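Local coordinates for periplasmic binding protein (Veillonella parvula, PDB 4OVK) that probably captures a solute in the periplasm and delivers it to an ABC importer, at residues V283-W291 / Y304-Y314. Sequence-based numbering, arbitrary orientation. Where two conformers were deposited one is given.
Sequences VETPLMMKW and YILRDDLKQFY
Two tyrosine hydroxyls grip OE2 of Glu284: Tyr318 provides one bond, and Tyr314 OH, 2.8 Å from OE2, gives a weak one, with the carboxylate turned 35° from the Tyr314 ring. Trp278 NE1 and Ile275 N hold OE1, so both oxygens of this buried acid are satisfied. The other end of the contact is tied by Tyr304, whose OH meets Lys290 O at 2.6 Å, in the carbonyl plane and on a lone pair. Lys290 CG lies over one face of that ring, a CH-pi contact 3.9 Å from the centroid. CG stands anti to the carbonyl carbon (chi1 -79°) and the chain runs extended from there; NZ meets Asp309 OD2 (2.7 Å) from above the carboxylate plane in a salt bridge. NZ also hydrogen-bonds a triethylene glycol, probably from the crystallisation liquor. Between these polar ends Leu287 is a knob in the hole formed by Leu306, Asp309, Leu310 and Phe313; its CD1 touches Leu310 CD1 at 3.8 Å and lies over a face of the Phe313 ring. Leu306 CD2 fits against Trp291 CB, 3.7 Å away. The pieces 285-291 and 306-314 of helices 285-296 and 306-318 run antiparallel (173°), their axes 10.4 Å apart. Helix 324-331 covers Leu306 and Leu310, while Pro286 and Leu287 pack on helix 150-170, which joins the lobe of strands 34-36, 55-57, 104-108 and 125-128 to that of 180-184, 208-209, 233-236 and 268-270, as in single-helix-linked binding proteins.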
loop_
_atom_site.group_PDB
_atom_site.type_symbol
_atom_site.label_atom_id
_atom_site.label_comp_id
_atom_site.label_asym_id
_atom_site.label_seq_id
_atom_site.Cartn_x
_atom_site.Cartn_y
_atom_site.Cartn_z
ATOM N N VAL A 283 0.110 0.668 5.384
ATOM C CA VAL A 283 -0.199 0.344 6.776
ATOM C C VAL A 283 -0.889 -1.046 6.922
ATOM O O VAL A 283 -0.767 -1.728 7.937
ATOM C CB VAL A 283 -1.008 1.504 7.414
ATOM C CG1 VAL A 283 -2.506 1.357 7.181
ATOM C CG2 VAL A 283 -0.700 1.619 8.883
ATOM N N GLU A 284 -1.560 -1.475 5.871
ATOM C CA GLU A 284 -2.267 -2.757 5.840
ATOM C C GLU A 284 -1.456 -3.905 5.180
ATOM O O GLU A 284 -1.978 -4.998 4.971
ATOM C CB GLU A 284 -3.604 -2.555 5.139
ATOM C CG GLU A 284 -4.490 -1.556 5.876
ATOM C CD GLU A 284 -5.756 -1.164 5.144
ATOM O OE1 GLU A 284 -5.849 -1.347 3.917
ATOM O OE2 GLU A 284 -6.650 -0.608 5.801
ATOM N N THR A 285 -0.186 -3.677 4.877
ATOM C CA THR A 285 0.653 -4.713 4.253
ATOM C C THR A 285 0.594 -6.096 4.938
ATOM O O THR A 285 0.541 -7.110 4.234
ATOM C CB THR A 285 2.110 -4.254 4.086
ATOM O OG1 THR A 285 2.156 -3.177 3.143
ATOM C CG2 THR A 285 3.001 -5.391 3.585
ATOM N N PRO A 286 0.581 -6.151 6.277
ATOM C CA PRO A 286 0.453 -7.486 6.891
ATOM C C PRO A 286 -0.800 -8.269 6.463
ATOM O O PRO A 286 -0.770 -9.510 6.424
ATOM C CB PRO A 286 0.411 -7.175 8.392
ATOM C CG PRO A 286 1.186 -5.933 8.524
ATOM C CD PRO A 286 0.862 -5.116 7.297
ATOM N N LEU A 287 -1.885 -7.561 6.156
ATOM C CA LEU A 287 -3.111 -8.209 5.676
ATOM C C LEU A 287 -2.930 -8.737 4.245
ATOM O O LEU A 287 -3.402 -9.829 3.894
ATOM C CB LEU A 287 -4.303 -7.254 5.769
ATOM C CG LEU A 287 -4.615 -6.822 7.205
ATOM C CD1 LEU A 287 -5.515 -5.612 7.207
ATOM C CD2 LEU A 287 -5.232 -7.957 8.041
HETATM N N MSE A 288 -2.208 -7.981 3.426
HETATM C CA MSE A 288 -1.858 -8.435 2.085
HETATM C C MSE A 288 -1.012 -9.689 2.142
HETATM O O MSE A 288 -1.226 -10.613 1.369
HETATM C CB MSE A 288 -1.127 -7.326 1.349
HETATM C CG MSE A 288 -0.576 -7.770 0.001
HETATM SE SE MSE A 288 -1.979 -8.440 -1.211
HETATM C CE MSE A 288 -1.100 -7.938 -2.895
HETATM N N MSE A 289 -0.062 -9.744 3.070
HETATM C CA MSE A 289 0.810 -10.918 3.207
HETATM C C MSE A 289 -0.004 -12.143 3.593
HETATM O O MSE A 289 0.213 -13.260 3.091
HETATM C CB MSE A 289 1.885 -10.643 4.255
HETATM C CG MSE A 289 2.800 -9.540 3.786
HETATM SE SE MSE A 289 4.119 -10.288 2.555
HETATM C CE MSE A 289 5.583 -9.436 3.564
ATOM N N LYS A 290 -0.988 -11.932 4.452
ATOM C CA LYS A 290 -1.882 -13.006 4.859
ATOM C C LYS A 290 -2.751 -13.535 3.717
ATOM O O LYS A 290 -2.915 -14.750 3.587
ATOM C CB LYS A 290 -2.716 -12.590 6.056
ATOM C CG LYS A 290 -1.905 -12.691 7.341
ATOM C CD LYS A 290 -2.661 -12.273 8.581
ATOM C CE LYS A 290 -1.925 -12.819 9.801
ATOM N NZ LYS A 290 -2.572 -12.494 11.100
ATOM N N TRP A 291 -3.250 -12.639 2.872
ATOM C CA TRP A 291 -4.004 -13.025 1.686
ATOM C C TRP A 291 -3.128 -13.875 0.753
ATOM O O TRP A 291 -3.541 -14.966 0.339
ATOM C CB TRP A 291 -4.547 -11.784 0.982
ATOM C CG TRP A 291 -5.356 -12.036 -0.225
ATOM C CD1 TRP A 291 -6.664 -12.434 -0.268
ATOM C CD2 TRP A 291 -4.932 -11.899 -1.583
ATOM N NE1 TRP A 291 -7.073 -12.565 -1.570
ATOM C CE2 TRP A 291 -6.029 -12.228 -2.396
ATOM C CE3 TRP A 291 -3.731 -11.524 -2.191
ATOM C CZ2 TRP A 291 -5.955 -12.196 -3.783
ATOM C CZ3 TRP A 291 -3.657 -11.498 -3.560
ATOM C CH2 TRP A 291 -4.769 -11.809 -4.346
ATOM N N TYR A 304 -4.645 -18.761 10.840
ATOM C CA TYR A 304 -5.367 -17.497 10.947
ATOM C C TYR A 304 -6.545 -17.475 9.987
ATOM O O TYR A 304 -6.589 -18.236 9.005
ATOM C CB TYR A 304 -4.459 -16.293 10.670
ATOM C CG TYR A 304 -3.817 -16.284 9.308
ATOM C CD1 TYR A 304 -4.483 -15.772 8.197
ATOM C CD2 TYR A 304 -2.528 -16.782 9.123
ATOM C CE1 TYR A 304 -3.893 -15.769 6.941
ATOM C CE2 TYR A 304 -1.926 -16.766 7.873
ATOM C CZ TYR A 304 -2.612 -16.261 6.784
ATOM O OH TYR A 304 -2.006 -16.240 5.546
ATOM N N ILE A 305 -7.512 -16.625 10.304
ATOM C CA ILE A 305 -8.664 -16.370 9.441
ATOM C C ILE A 305 -8.583 -14.909 9.010
ATOM O O ILE A 305 -8.731 -13.994 9.831
ATOM C CB ILE A 305 -9.985 -16.637 10.180
ATOM C CG1 ILE A 305 -10.039 -18.094 10.681
ATOM C CG2 ILE A 305 -11.173 -16.331 9.283
ATOM C CD1 ILE A 305 -11.175 -18.350 11.643
ATOM N N LEU A 306 -8.330 -14.699 7.724
ATOM C CA LEU A 306 -8.039 -13.373 7.188
ATOM C C LEU A 306 -9.188 -12.400 7.460
ATOM O O LEU A 306 -8.955 -11.265 7.861
ATOM C CB LEU A 306 -7.760 -13.467 5.691
ATOM C CG LEU A 306 -7.495 -12.123 4.994
ATOM C CD1 LEU A 306 -6.364 -11.351 5.670
ATOM C CD2 LEU A 306 -7.210 -12.335 3.513
ATOM N N ARG A 307 -10.426 -12.848 7.251
ATOM C CA ARG A 307 -11.599 -12.003 7.474
ATOM C C ARG A 307 -11.638 -11.462 8.912
ATOM O O ARG A 307 -11.977 -10.306 9.132
ATOM C CB ARG A 307 -12.867 -12.805 7.147
ATOM C CG ARG A 307 -14.170 -12.316 7.737
ATOM C CD ARG A 307 -15.329 -13.207 7.304
ATOM N NE ARG A 307 -15.365 -13.405 5.854
ATOM C CZ ARG A 307 -16.137 -12.736 4.998
ATOM N NH1 ARG A 307 -16.986 -11.807 5.417
ATOM N NH2 ARG A 307 -16.071 -13.012 3.702
ATOM N N ASP A 308 -11.333 -12.319 9.886
ATOM C CA ASP A 308 -11.306 -11.908 11.288
ATOM C C ASP A 308 -10.194 -10.904 11.549
ATOM O O ASP A 308 -10.383 -9.943 12.281
ATOM C CB ASP A 308 -11.125 -13.113 12.222
ATOM C CG ASP A 308 -12.287 -14.075 12.173
ATOM O OD1 ASP A 308 -13.362 -13.704 11.672
ATOM O OD2 ASP A 308 -12.131 -15.223 12.651
ATOM N N ASP A 309 -9.028 -11.141 10.969
ATOM C CA ASP A 309 -7.888 -10.266 11.187
ATOM C C ASP A 309 -8.154 -8.898 10.543
ATOM O O ASP A 309 -7.786 -7.868 11.106
ATOM C CB ASP A 309 -6.608 -10.865 10.614
ATOM C CG ASP A 309 -6.189 -12.143 11.316
ATOM O OD1 ASP A 309 -6.752 -12.502 12.387
ATOM O OD2 ASP A 309 -5.276 -12.802 10.774
ATOM N N LEU A 310 -8.804 -8.898 9.375
ATOM C CA LEU A 310 -9.195 -7.648 8.711
ATOM C C LEU A 310 -10.193 -6.876 9.588
ATOM O O LEU A 310 -10.011 -5.685 9.819
ATOM C CB LEU A 310 -9.789 -7.967 7.333
ATOM C CG LEU A 310 -10.292 -6.822 6.475
ATOM C CD1 LEU A 310 -9.149 -5.899 6.082
ATOM C CD2 LEU A 310 -11.010 -7.319 5.240
ATOM N N LYS A 311 -11.236 -7.554 10.083
ATOM C CA LYS A 311 -12.211 -6.901 10.956
ATOM C C LYS A 311 -11.550 -6.338 12.210
ATOM O O LYS A 311 -11.843 -5.208 12.620
ATOM C CB LYS A 311 -13.332 -7.849 11.348
ATOM C CG LYS A 311 -14.234 -8.188 10.172
ATOM C CD LYS A 311 -15.150 -9.357 10.478
ATOM C CE LYS A 311 -16.230 -8.953 11.451
ATOM N NZ LYS A 311 -17.277 -10.003 11.511
ATOM N N GLN A 312 -10.665 -7.129 12.813
ATOM C CA GLN A 312 -9.959 -6.708 14.019
ATOM C C GLN A 312 -9.135 -5.450 13.757
ATOM O O GLN A 312 -9.176 -4.520 14.568
ATOM C CB GLN A 312 -9.059 -7.819 14.545
ATOM C CG GLN A 312 -8.264 -7.450 15.781
ATOM C CD GLN A 312 -7.238 -8.518 16.136
ATOM O OE1 GLN A 312 -6.210 -8.675 15.464
ATOM N NE2 GLN A 312 -7.511 -9.252 17.188
ATOM N N PHE A 313 -8.408 -5.438 12.646
ATOM C CA PHE A 313 -7.559 -4.291 12.288
ATOM C C PHE A 313 -8.404 -3.009 12.126
ATOM O O PHE A 313 -8.094 -1.975 12.728
ATOM C CB PHE A 313 -6.782 -4.588 11.015
ATOM C CG PHE A 313 -5.726 -3.562 10.689
ATOM C CD1 PHE A 313 -6.057 -2.381 10.035
ATOM C CD2 PHE A 313 -4.404 -3.784 11.034
ATOM C CE1 PHE A 313 -5.073 -1.450 9.716
ATOM C CE2 PHE A 313 -3.430 -2.851 10.741
ATOM C CZ PHE A 313 -3.771 -1.679 10.095
ATOM N N TYR A 314 -9.493 -3.091 11.359
ATOM C CA TYR A 314 -10.362 -1.922 11.118
ATOM C C TYR A 314 -11.011 -1.453 12.419
ATOM O O TYR A 314 -11.107 -0.264 12.687
ATOM C CB TYR A 314 -11.409 -2.226 10.018
ATOM C CG TYR A 314 -10.847 -1.988 8.626
ATOM C CD1 TYR A 314 -9.678 -2.625 8.204
ATOM C CD2 TYR A 314 -11.469 -1.127 7.741
ATOM C CE1 TYR A 314 -9.123 -2.366 6.971
ATOM C CE2 TYR A 314 -10.914 -0.848 6.495
ATOM C CZ TYR A 314 -9.752 -1.473 6.108
ATOM O OH TYR A 314 -9.185 -1.191 4.885
#